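Local coordinates for protein putative NAD(P)H-flavin oxidoreductase (Neisseria meningitidis serogroup A / serotype 4A, PDB 6WT2) that binds FMN and probably uses electrons from NAD(P)H to reduce nitro compounds, as do the related NfsB-type chloramphenicol reductases, at residues Q67-K70 with P71-G75; M117-S120 with L121-Q125; F142-C145 with C146-Y150; G172-Y175 with A176-E179. All blocks are in the same frame, centred on the assembly; numbering follows the deposited sequence. Where two conformers were deposited one is given.

Interaction 1: residues Q67-K70 with P71-G75. With FMN (flavin mononucleotide), chain G.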
loop_
_atom_site.group_PDB
_atom_site.type_symbol
_atom_site.label_atom_id
_atom_site.label_comp_id
_atom_site.label_asym_id
_atom_site.label_seq_id
_atom_site.Cartn_x
_atom_site.Cartn_y
_atom_site.Cartn_z
ATOM N N GLN A 67 -6.138 -24.072 10.442
ATOM C CA GLN A 67 -5.429 -25.336 10.274
ATOM C C GLN A 67 -5.468 -25.812 8.829
ATOM O O GLN A 67 -4.523 -26.462 8.366
ATOM C CB GLN A 67 -6.018 -26.391 11.202
ATOM C CG GLN A 67 -5.747 -26.111 12.657
ATOM C CD GLN A 67 -4.314 -26.389 13.044
ATOM O OE1 GLN A 67 -3.733 -25.673 13.854
ATOM N NE2 GLN A 67 -3.737 -27.442 12.474
ATOM N N ALA A 68 -6.536 -25.475 8.097
ATOM C CA ALA A 68 -6.645 -25.905 6.706
ATOM C C ALA A 68 -5.643 -25.196 5.803
ATOM O O ALA A 68 -5.202 -25.772 4.802
ATOM C CB ALA A 68 -8.063 -25.670 6.192
ATOM N N ILE A 69 -5.280 -23.949 6.125
ATOM C CA ILE A 69 -4.354 -23.207 5.276
ATOM C C ILE A 69 -2.911 -23.350 5.734
ATOM O O ILE A 69 -1.989 -23.050 4.959
ATOM C CB ILE A 69 -4.752 -21.715 5.197
ATOM C CG1 ILE A 69 -4.720 -21.061 6.579
ATOM C CG2 ILE A 69 -6.125 -21.556 4.545
ATOM C CD1 ILE A 69 -5.143 -19.613 6.581
ATOM N N LYS A 70 -2.685 -23.840 6.944
ATOM C CA LYS A 70 -1.323 -23.969 7.455
ATOM C C LYS A 70 -0.374 -24.759 6.552
ATOM O O LYS A 70 0.769 -24.303 6.370
ATOM C CB LYS A 70 -1.381 -24.587 8.860
ATOM C CG LYS A 70 -0.004 -24.832 9.471
ATOM C CD LYS A 70 -0.091 -25.556 10.800
ATOM C CE LYS A 70 -0.879 -24.762 11.828
ATOM N NZ LYS A 70 -1.063 -25.560 13.085
ATOM N N PRO A 71 -0.755 -25.904 5.963
ATOM C CA PRO A 71 0.220 -26.681 5.176
ATOM C C PRO A 71 0.838 -25.933 4.006
ATOM O O PRO A 71 1.934 -26.313 3.574
ATOM C CB PRO A 71 -0.602 -27.883 4.686
ATOM C CG PRO A 71 -1.708 -27.999 5.655
ATOM C CD PRO A 71 -2.054 -26.603 6.039
ATOM N N PHE A 72 0.192 -24.898 3.466
ATOM C CA PHE A 72 0.790 -24.139 2.373
ATOM C C PHE A 72 1.075 -22.691 2.749
ATOM O O PHE A 72 1.353 -21.872 1.863
ATOM C CB PHE A 72 -0.095 -24.206 1.123
ATOM C CG PHE A 72 -1.521 -23.767 1.344
ATOM C CD1 PHE A 72 -1.862 -22.421 1.336
ATOM C CD2 PHE A 72 -2.525 -24.709 1.533
ATOM C CE1 PHE A 72 -3.192 -22.020 1.547
ATOM C CE2 PHE A 72 -3.860 -24.314 1.730
ATOM C CZ PHE A 72 -4.183 -22.969 1.733
ATOM N N SER A 73 1.030 -22.352 4.033
ATOM C CA SER A 73 1.234 -20.974 4.461
ATOM C C SER A 73 2.518 -20.827 5.271
ATOM O O SER A 73 2.496 -20.337 6.406
ATOM C CB SER A 73 0.032 -20.500 5.274
ATOM O OG SER A 73 -1.116 -20.422 4.446
ATOM N N TRP A 74 3.640 -21.235 4.685
ATOM C CA TRP A 74 4.893 -21.302 5.434
ATOM C C TRP A 74 5.335 -19.934 5.950
ATOM O O TRP A 74 6.027 -19.853 6.966
ATOM C CB TRP A 74 5.979 -21.928 4.561
ATOM C CG TRP A 74 6.110 -21.286 3.211
ATOM C CD1 TRP A 74 5.254 -21.415 2.151
ATOM C CD2 TRP A 74 7.162 -20.417 2.773
ATOM N NE1 TRP A 74 5.709 -20.681 1.084
ATOM C CE2 TRP A 74 6.879 -20.057 1.439
ATOM C CE3 TRP A 74 8.320 -19.911 3.380
ATOM C CZ2 TRP A 74 7.710 -19.209 0.699
ATOM C CZ3 TRP A 74 9.150 -19.071 2.639
ATOM C CH2 TRP A 74 8.840 -18.732 1.314
ATOM N N GLY A 75 4.933 -18.851 5.287
ATOM C CA GLY A 75 5.296 -17.528 5.762
ATOM C C GLY A 75 4.681 -17.139 7.096
ATOM O O GLY A 75 5.140 -16.173 7.716
HETATM N N1 FMN G . 7.272 -11.816 6.984
HETATM C C2 FMN G . 7.154 -13.158 7.154
HETATM O O2 FMN G . 7.750 -13.686 8.119
HETATM N N3 FMN G . 6.401 -13.931 6.352
HETATM C C4 FMN G . 5.770 -13.447 5.272
HETATM O O4 FMN G . 5.009 -14.150 4.569
HETATM C C4A FMN G . 5.868 -12.002 5.010
HETATM N N5 FMN G . 5.338 -11.474 3.891
HETATM C C5A FMN G . 5.351 -10.127 3.709
HETATM C C6 FMN G . 4.520 -9.564 2.736
HETATM C C7 FMN G . 4.534 -8.191 2.545
HETATM C C7M FMN G . 3.658 -7.552 1.490
HETATM C C8 FMN G . 5.380 -7.327 3.407
HETATM C C8M FMN G . 5.297 -5.827 3.257
HETATM C C9 FMN G . 6.153 -7.881 4.421
HETATM C C9A FMN G . 6.113 -9.253 4.643
HETATM N N10 FMN G . 6.855 -9.829 5.699
HETATM C C10 FMN G . 6.781 -11.216 5.877
HETATM C "C1'" FMN G . 7.633 -8.990 6.619
HETATM C "C2'" FMN G . 8.973 -8.542 6.019
HETATM O "O2'" FMN G . 9.939 -9.625 6.008
HETATM C "C3'" FMN G . 9.436 -7.334 6.830
HETATM O "O3'" FMN G . 8.481 -6.271 6.637
HETATM C "C4'" FMN G . 10.818 -6.781 6.462
HETATM O "O4'" FMN G . 11.798 -7.801 6.611
HETATM C "C5'" FMN G . 11.170 -5.590 7.341
HETATM O "O5'" FMN G . 11.149 -5.946 8.719
HETATM P P FMN G . 10.216 -5.088 9.715
HETATM O O1P FMN G . 8.887 -5.137 9.001
HETATM O O2P FMN G . 10.208 -5.759 11.058
HETATM O O3P FMN G . 10.739 -3.680 9.757
#
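A68 and I69 turn their carbonyls toward F72 and S73, in a tight turn with i to i+3 hydrogen bonds that leads the chain from helix 63-69 toward the flavin. The A68 carbonyl oxygen lies obliquely to the F72 ring, 3.7 Å from F72 CE2. I69 O accepts from F72 N at 3.2 Å and from S73 OG at 2.8 Å, and these two donors reach it from opposite faces of the carbonyl plane. The same oxygen sits 3.5 Å above the centre of the F72 ring, because F72 CG lies between its own backbone N and carbonyl carbon (chi1 55°) and the ring folds back over the turn. I69 CG2 adds an apolar touch, 3.7 Å from F72 CZ. At K70 the backbone continues the turn: K70 O accepts from S73 N in a nearly straight bond of 3.1 Å (N-H...O 168°), while the lysine chain runs off to a salt bridge between NZ and D81 OD1 at helix 79-82. W74 reaches D131 of the second subunit. Beyond it comes FMN-binding G75, whose backbone O accepts from FMN N3 at 2.9 Å.

Interaction 2: residues M117-S120 with L121-Q125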
loop_
_atom_site.group_PDB
_atom_site.type_symbol
_atom_site.label_atom_id
_atom_site.label_comp_id
_atom_site.label_asym_id
_atom_site.label_seq_id
_atom_site.Cartn_x
_atom_site.Cartn_y
_atom_site.Cartn_z
HETATM N N MSE A 117 -22.687 11.229 -14.434
HETATM C CA MSE A 117 -22.139 9.871 -14.323
HETATM C C MSE A 117 -21.520 9.416 -15.622
HETATM O O MSE A 117 -20.415 8.855 -15.634
HETATM C CB MSE A 117 -23.218 8.866 -13.921
HETATM C CG MSE A 117 -23.603 8.936 -12.459
HETATM SE SE MSE A 117 -24.793 7.468 -11.985
HETATM C CE MSE A 117 -26.144 7.696 -13.352
ATOM N N ALA A 118 -22.243 9.654 -16.716
ATOM C CA ALA A 118 -21.730 9.288 -18.030
ATOM C C ALA A 118 -20.372 9.934 -18.293
ATOM O O ALA A 118 -19.460 9.289 -18.824
ATOM C CB ALA A 118 -22.737 9.686 -19.112
ATOM N N LYS A 119 -20.213 11.202 -17.903
ATOM C CA LYS A 119 -18.968 11.917 -18.178
ATOM C C LYS A 119 -17.825 11.410 -17.304
ATOM O O LYS A 119 -16.664 11.371 -17.742
ATOM C CB LYS A 119 -19.184 13.416 -17.971
ATOM C CG LYS A 119 -18.092 14.301 -18.556
ATOM C CD LYS A 119 -18.572 15.748 -18.685
ATOM C CE LYS A 119 -18.726 16.424 -17.324
ATOM N NZ LYS A 119 -17.413 16.716 -16.674
ATOM N N SER A 120 -18.126 11.052 -16.056
ATOM C CA SER A 120 -17.120 10.450 -15.183
ATOM C C SER A 120 -16.652 9.108 -15.727
ATOM O O SER A 120 -15.449 8.819 -15.750
ATOM C CB SER A 120 -17.686 10.269 -13.772
ATOM O OG SER A 120 -17.858 11.515 -13.125
ATOM N N LEU A 121 -17.595 8.263 -16.144
ATOM C CA LEU A 121 -17.237 6.945 -16.658
ATOM C C LEU A 121 -16.397 7.051 -17.925
ATOM O O LEU A 121 -15.508 6.221 -18.153
ATOM C CB LEU A 121 -18.504 6.111 -16.907
ATOM C CG LEU A 121 -19.321 5.729 -15.668
ATOM C CD1 LEU A 121 -20.602 4.972 -16.046
ATOM C CD2 LEU A 121 -18.474 4.918 -14.682
ATOM N N ALA A 122 -16.656 8.061 -18.754
ATOM C CA ALA A 122 -15.800 8.309 -19.909
ATOM C C ALA A 122 -14.369 8.612 -19.481
ATOM O O ALA A 122 -13.415 8.121 -20.097
ATOM C CB ALA A 122 -16.360 9.460 -20.752
ATOM N N ARG A 123 -14.198 9.417 -18.425
ATOM C CA ARG A 123 -12.852 9.699 -17.923
ATOM C C ARG A 123 -12.206 8.449 -17.330
ATOM O O ARG A 123 -11.012 8.199 -17.551
ATOM C CB ARG A 123 -12.892 10.823 -16.890
ATOM C CG ARG A 123 -13.221 12.191 -17.469
ATOM C CD ARG A 123 -12.953 13.307 -16.469
ATOM N NE ARG A 123 -13.945 13.338 -15.398
ATOM C CZ ARG A 123 -15.113 13.971 -15.489
ATOM N NH1 ARG A 123 -15.426 14.620 -16.601
ATOM N NH2 ARG A 123 -15.972 13.952 -14.476
ATOM N N TYR A 124 -12.973 7.655 -16.571
ATOM C CA TYR A 124 -12.433 6.405 -16.040
ATOM C C TYR A 124 -11.963 5.495 -17.165
ATOM O O TYR A 124 -10.928 4.832 -17.042
ATOM C CB TYR A 124 -13.480 5.661 -15.208
ATOM C CG TYR A 124 -13.875 6.260 -13.872
ATOM C CD1 TYR A 124 -13.341 7.458 -13.416
ATOM C CD2 TYR A 124 -14.784 5.592 -13.053
ATOM C CE1 TYR A 124 -13.720 7.986 -12.177
ATOM C CE2 TYR A 124 -15.159 6.100 -11.830
ATOM C CZ TYR A 124 -14.635 7.299 -11.396
ATOM O OH TYR A 124 -15.029 7.781 -10.163
ATOM N N GLN A 125 -12.737 5.421 -18.255
ATOM C CA GLN A 125 -12.363 4.566 -19.376
ATOM C C GLN A 125 -11.028 4.990 -19.969
ATOM O O GLN A 125 -10.167 4.151 -20.247
ATOM C CB GLN A 125 -13.443 4.588 -20.456
ATOM C CG GLN A 125 -12.963 3.978 -21.761
ATOM C CD GLN A 125 -14.084 3.597 -22.689
ATOM O OE1 GLN A 125 -15.223 4.022 -22.513
ATOM N NE2 GLN A 125 -13.770 2.779 -23.688
HETATM O O HOH W 1 -18.978 14.078 -13.812
#
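M117 O, A118 O, K119 O and S120 O accept in turn from L121 N, A122 N, R123 N and Y124 N, the i to i+4 bonds of an unbroken alpha-helix, 2.9 Å long for the Y124 N to S120 O step. On the outer side R123 bends at chi3 (-73°) and brings its guanidinium back along the helix, one face lying over K119 O and S120 CA while K119 CE comes in at the edge. The K119 chain, itself bent near its end, leaves NZ only 2.9 Å from R123 NH1. Both groups are donors, so nothing attractive joins them directly, and the exact placing of these tips is doubtful. S120 OG instead shares a water with R123 NH2, at 2.9 Å from OG and 3.1 Å from NH2, with the arginine donating. Toward the interior, Y124 lays one ring face over S120 C, and Y124 CD1 lies 3.4 Å from S120 O. Its OH bonds to NH1 of R109, a residue of the nicotinic acid pocket. With S120, L121 and Y124 packed on L106 of helix 100-108 and K119 exposed, this is a typical amphipathic helix, its tyrosine in the second shell of the ligand pocket.

Interaction 3: residues F142-C145 with C146-Y150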
loop_
_atom_site.group_PDB
_atom_site.type_symbol
_atom_site.label_atom_id
_atom_site.label_comp_id
_atom_site.label_asym_id
_atom_site.label_seq_id
_atom_site.Cartn_x
_atom_site.Cartn_y
_atom_site.Cartn_z
ATOM N N PHE A 142 -6.675 -6.807 -12.236
ATOM C CA PHE A 142 -6.697 -7.328 -10.870
ATOM C C PHE A 142 -5.543 -6.756 -10.051
ATOM O O PHE A 142 -5.718 -6.387 -8.881
ATOM C CB PHE A 142 -6.650 -8.862 -10.900
ATOM C CG PHE A 142 -6.508 -9.504 -9.534
ATOM C CD1 PHE A 142 -7.527 -9.416 -8.595
ATOM C CD2 PHE A 142 -5.361 -10.212 -9.205
ATOM C CE1 PHE A 142 -7.401 -10.012 -7.348
ATOM C CE2 PHE A 142 -5.227 -10.815 -7.959
ATOM C CZ PHE A 142 -6.239 -10.710 -7.030
ATOM N N ASP A 143 -4.354 -6.663 -10.655
ATOM C CA ASP A 143 -3.192 -6.126 -9.949
ATOM C C ASP A 143 -3.386 -4.661 -9.568
ATOM O O ASP A 143 -2.900 -4.228 -8.514
ATOM C CB ASP A 143 -1.937 -6.316 -10.806
ATOM C CG ASP A 143 -1.261 -7.683 -10.569
ATOM O OD1 ASP A 143 -1.660 -8.402 -9.616
ATOM O OD2 ASP A 143 -0.324 -8.041 -11.328
ATOM N N TRP A 144 -4.091 -3.892 -10.405
ATOM C CA TRP A 144 -4.481 -2.531 -10.045
ATOM C C TRP A 144 -5.248 -2.500 -8.727
ATOM O O TRP A 144 -4.929 -1.717 -7.823
ATOM C CB TRP A 144 -5.313 -1.916 -11.173
ATOM C CG TRP A 144 -5.798 -0.516 -10.897
ATOM C CD1 TRP A 144 -5.034 0.575 -10.580
ATOM C CD2 TRP A 144 -7.156 -0.061 -10.927
ATOM N NE1 TRP A 144 -5.843 1.684 -10.401
ATOM C CE2 TRP A 144 -7.148 1.314 -10.609
ATOM C CE3 TRP A 144 -8.383 -0.688 -11.180
ATOM C CZ2 TRP A 144 -8.315 2.073 -10.547
ATOM C CZ3 TRP A 144 -9.540 0.065 -11.111
ATOM C CH2 TRP A 144 -9.499 1.437 -10.807
ATOM N N CYS A 145 -6.249 -3.373 -8.580
ATOM C CA CYS A 145 -6.996 -3.399 -7.325
ATOM C C CYS A 145 -6.122 -3.882 -6.170
ATOM O O CYS A 145 -6.203 -3.337 -5.065
ATOM C CB CYS A 145 -8.252 -4.256 -7.480
ATOM S SG CYS A 145 -9.427 -3.481 -8.639
ATOM N N CYS A 146 -5.291 -4.902 -6.404
ATOM C CA CYS A 146 -4.360 -5.371 -5.369
ATOM C C CYS A 146 -3.484 -4.245 -4.814
ATOM O O CYS A 146 -3.228 -4.189 -3.605
ATOM C CB CYS A 146 -3.474 -6.494 -5.918
ATOM S SG CYS A 146 -4.361 -8.079 -6.151
ATOM N N ARG A 147 -3.008 -3.344 -5.677
ATOM C CA ARG A 147 -2.203 -2.229 -5.186
ATOM C C ARG A 147 -2.963 -1.416 -4.147
ATOM O O ARG A 147 -2.407 -1.053 -3.099
ATOM C CB ARG A 147 -1.767 -1.314 -6.338
ATOM C CG ARG A 147 -0.850 -1.949 -7.376
ATOM C CD ARG A 147 -0.695 -0.980 -8.535
ATOM N NE ARG A 147 0.194 -1.464 -9.582
ATOM C CZ ARG A 147 0.920 -0.655 -10.355
ATOM N NH1 ARG A 147 0.845 0.660 -10.177
ATOM N NH2 ARG A 147 1.716 -1.156 -11.292
ATOM N N GLN A 148 -4.239 -1.121 -4.420
ATOM C CA GLN A 148 -5.038 -0.367 -3.458
ATOM C C GLN A 148 -5.100 -1.082 -2.112
ATOM O O GLN A 148 -5.012 -0.439 -1.058
ATOM C CB GLN A 148 -6.455 -0.120 -4.005
ATOM C CG GLN A 148 -6.551 0.240 -5.508
ATOM C CD GLN A 148 -5.714 1.456 -5.900
ATOM O OE1 GLN A 148 -5.712 2.481 -5.210
ATOM N NE2 GLN A 148 -5.008 1.345 -7.023
ATOM N N THR A 149 -5.225 -2.416 -2.120
ATOM C CA THR A 149 -5.353 -3.140 -0.856
ATOM C C THR A 149 -4.099 -3.040 -0.002
ATOM O O THR A 149 -4.180 -3.206 1.223
ATOM C CB THR A 149 -5.679 -4.616 -1.094
ATOM O OG1 THR A 149 -4.530 -5.308 -1.607
ATOM C CG2 THR A 149 -6.859 -4.768 -2.058
ATOM N N TYR A 150 -2.946 -2.781 -0.613
ATOM C CA TYR A 150 -1.725 -2.632 0.170
ATOM C C TYR A 150 -1.694 -1.293 0.904
ATOM O O TYR A 150 -0.954 -1.156 1.890
ATOM C CB TYR A 150 -0.500 -2.800 -0.729
ATOM C CG TYR A 150 -0.090 -4.246 -1.000
ATOM C CD1 TYR A 150 1.162 -4.725 -0.604
ATOM C CD2 TYR A 150 -0.940 -5.119 -1.659
ATOM C CE1 TYR A 150 1.547 -6.042 -0.861
ATOM C CE2 TYR A 150 -0.563 -6.437 -1.913
ATOM C CZ TYR A 150 0.672 -6.889 -1.513
ATOM O OH TYR A 150 1.041 -8.191 -1.770
#
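C146 places its sulfur over one face of the F142 ring, a Cys sulfur-aromatic contact one turn along helix 138-162, in a largely buried part of it. SG stands 3.6 Å from the F142 ring centroid, 23° off the normal and shifted toward the rim, where F142 CZ is 3.3 Å from SG. With F142 CG anti to the backbone N (chi1 173°), the ring swings forward along the helix to meet the sulfur; beneath, C146 N bonds to F142 O at 2.9 Å. R147 N likewise bonds to D143 O, and R147 CG packs on that oxygen. The arginine then runs out extended from CG to NE. Within this chain its charged end stays apart from D143; across the dimer, R147 NH2 pairs in a salt bridge with D143 of the second subunit, and D143 receives R147 of that subunit in return. Q148 bends at chi2 (-56°) and folds its amide back toward W144: NE2 donates to W144 O at 3.2 Å, which lies near the amide plane, although NE2 itself stands above the carbonyl plane. The amide crosses the indole obliquely, and both NE2 and W144 NE1 also donate to the E171 carboxylate of the second subunit. T149 N bonds to C145 O, while T149 OG1 turns back to give a short bond of 2.6 Å to C146 O and also meets S197 OG. For Q148, which touches a bound FMN, the chemistry implies a fixed amide rotation: NE2 has two acceptors, and OE1 accepts from S49 N.

Interaction 4: residues G172-Y175 with A176-E179. With NIO (nicotinic acid), chain H.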
loop_
_atom_site.group_PDB
_atom_site.type_symbol
_atom_site.label_atom_id
_atom_site.label_comp_id
_atom_site.label_asym_id
_atom_site.label_seq_id
_atom_site.Cartn_x
_atom_site.Cartn_y
_atom_site.Cartn_z
ATOM N N GLY A 172 3.695 -15.015 2.211
ATOM C CA GLY A 172 4.302 -16.328 2.123
ATOM C C GLY A 172 3.307 -17.472 2.178
ATOM O O GLY A 172 3.260 -18.232 3.151
ATOM N N PHE A 173 2.508 -17.611 1.126
ATOM C CA PHE A 173 1.583 -18.726 1.027
ATOM C C PHE A 173 1.316 -19.007 -0.439
ATOM O O PHE A 173 1.537 -18.154 -1.301
ATOM C CB PHE A 173 0.282 -18.439 1.771
ATOM C CG PHE A 173 -0.379 -17.138 1.376
ATOM C CD1 PHE A 173 -1.253 -17.087 0.298
ATOM C CD2 PHE A 173 -0.153 -15.982 2.106
ATOM C CE1 PHE A 173 -1.875 -15.909 -0.060
ATOM C CE2 PHE A 173 -0.781 -14.796 1.765
ATOM C CZ PHE A 173 -1.639 -14.756 0.671
ATOM N N ASN A 174 0.849 -20.219 -0.715
ATOM C CA ASN A 174 0.454 -20.543 -2.077
ATOM C C ASN A 174 -0.860 -19.842 -2.391
ATOM O O ASN A 174 -1.889 -20.104 -1.757
ATOM C CB ASN A 174 0.331 -22.053 -2.265
ATOM C CG ASN A 174 0.083 -22.429 -3.713
ATOM O OD1 ASN A 174 -1.048 -22.375 -4.193
ATOM N ND2 ASN A 174 1.141 -22.804 -4.418
ATOM N N TYR A 175 -0.828 -18.932 -3.362
ATOM C CA TYR A 175 -1.998 -18.093 -3.602
ATOM C C TYR A 175 -3.153 -18.890 -4.197
ATOM O O TYR A 175 -4.318 -18.653 -3.853
ATOM C CB TYR A 175 -1.619 -16.930 -4.512
ATOM C CG TYR A 175 -1.171 -15.712 -3.751
ATOM C CD1 TYR A 175 -1.928 -14.546 -3.768
ATOM C CD2 TYR A 175 0.007 -15.729 -2.996
ATOM C CE1 TYR A 175 -1.520 -13.413 -3.070
ATOM C CE2 TYR A 175 0.422 -14.598 -2.290
ATOM C CZ TYR A 175 -0.338 -13.444 -2.341
ATOM O OH TYR A 175 0.057 -12.329 -1.635
ATOM N N ALA A 176 -2.854 -19.833 -5.094
ATOM C CA ALA A 176 -3.913 -20.659 -5.674
ATOM C C ALA A 176 -4.566 -21.553 -4.622
ATOM O O ALA A 176 -5.791 -21.735 -4.625
ATOM C CB ALA A 176 -3.344 -21.499 -6.819
ATOM N N ASP A 177 -3.765 -22.130 -3.723
ATOM C CA ASP A 177 -4.322 -22.941 -2.644
ATOM C C ASP A 177 -5.195 -22.101 -1.718
ATOM O O ASP A 177 -6.224 -22.574 -1.234
ATOM C CB ASP A 177 -3.202 -23.605 -1.837
ATOM C CG ASP A 177 -2.496 -24.704 -2.594
ATOM O OD1 ASP A 177 -3.115 -25.309 -3.490
ATOM O OD2 ASP A 177 -1.312 -24.975 -2.280
HETATM N N MSE A 178 -4.782 -20.866 -1.438
HETATM C CA MSE A 178 -5.507 -20.006 -0.514
HETATM C C MSE A 178 -6.896 -19.723 -1.067
HETATM O O MSE A 178 -7.890 -19.793 -0.337
HETATM C CB MSE A 178 -4.736 -18.697 -0.265
HETATM C CG MSE A 178 -5.381 -17.779 0.785
HETATM SE SE MSE A 178 -5.325 -18.548 2.609
HETATM C CE MSE A 178 -3.489 -18.042 3.056
ATOM N N GLU A 179 -6.968 -19.403 -2.364
ATOM C CA GLU A 179 -8.270 -19.178 -2.985
ATOM C C GLU A 179 -9.109 -20.445 -2.964
ATOM O O GLU A 179 -10.309 -20.398 -2.672
ATOM C CB GLU A 179 -8.110 -18.674 -4.424
ATOM C CG GLU A 179 -9.411 -18.759 -5.247
ATOM C CD GLU A 179 -9.334 -18.047 -6.595
ATOM O OE1 GLU A 179 -9.049 -16.830 -6.621
ATOM O OE2 GLU A 179 -9.563 -18.708 -7.631
HETATM N N NIO H . 7.999 -15.383 2.746
HETATM C C1 NIO H . 8.674 -14.564 3.559
HETATM C C2 NIO H . 8.739 -13.209 3.276
HETATM C C3 NIO H . 8.106 -12.691 2.157
HETATM C C4 NIO H . 7.425 -13.565 1.329
HETATM C C5 NIO H . 7.385 -14.913 1.653
HETATM C C6 NIO H . 9.491 -12.293 4.183
HETATM O O1 NIO H . 9.350 -11.078 4.015
HETATM O O2 NIO H . 10.223 -12.772 5.072
#
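N174 OD1 accepts from D177 N at 2.8 Å, in the carbonyl plane of the amide: a side-chain N-cap at the start of helix 175-185. N174 CG lies anti to its own backbone nitrogen (chi1 -173°), which swings the amide forward to the N-H of D177 in the first turn. Its backbone O meanwhile takes M178 N at 3.0 Å, and Y175 O takes E179 N, so the capping bond leads straight into regular helical bonding. The D177 carboxylate stacks on the N174 amide, planes 30° apart, with D177 OD2 3.2 Å from N174 CG; D177 OD1 is held beyond by a salt bridge to R180. On the inner side, selenomethionine M178 bends at chi2 and chi3 and hooks its methyl over one face of the F173 ring. CE stands 3.8 Å from the F173 ring centroid, 20° off the normal, a CH-pi contact; the selenium is farther away above the same ring, giving the group its Met-aromatic character. F173 also points CE1 at the middle of one face of the Y175 ring, 3.4 Å above its plane. Y175 OH bonds to S197 O on strand 194-203, and V196 of that strand touches F173, Y175 and M178. The loop that leads into the cap belongs to the active-site pocket: G172 N donates to FMN O4, and G172 CA lies 3.4 Å from C5 of the nicotinic acid.

Overall arrangement
Interactions 1 and 4 lie side by side, centres 9 Å apart, joined by backbone pairs that are probably hydrogen bonds: G75 N to G172 O at 2.8 Å and F72 O to N174 N at 3.1 Å. Together they bring two glycines to the pyrimidine end of one flavin. Interaction 3, its centre about 17 Å from that of interaction 4, lies at the subunit interface; Y150 OH comes within 4.3 Å of Y175 OH. Interaction 2 is on the far side of the chain, centres about 43 Å from interaction 1. The nicotinic acid beside G172 is held by V50 and R109 of the second subunit, so each pocket draws on both chains.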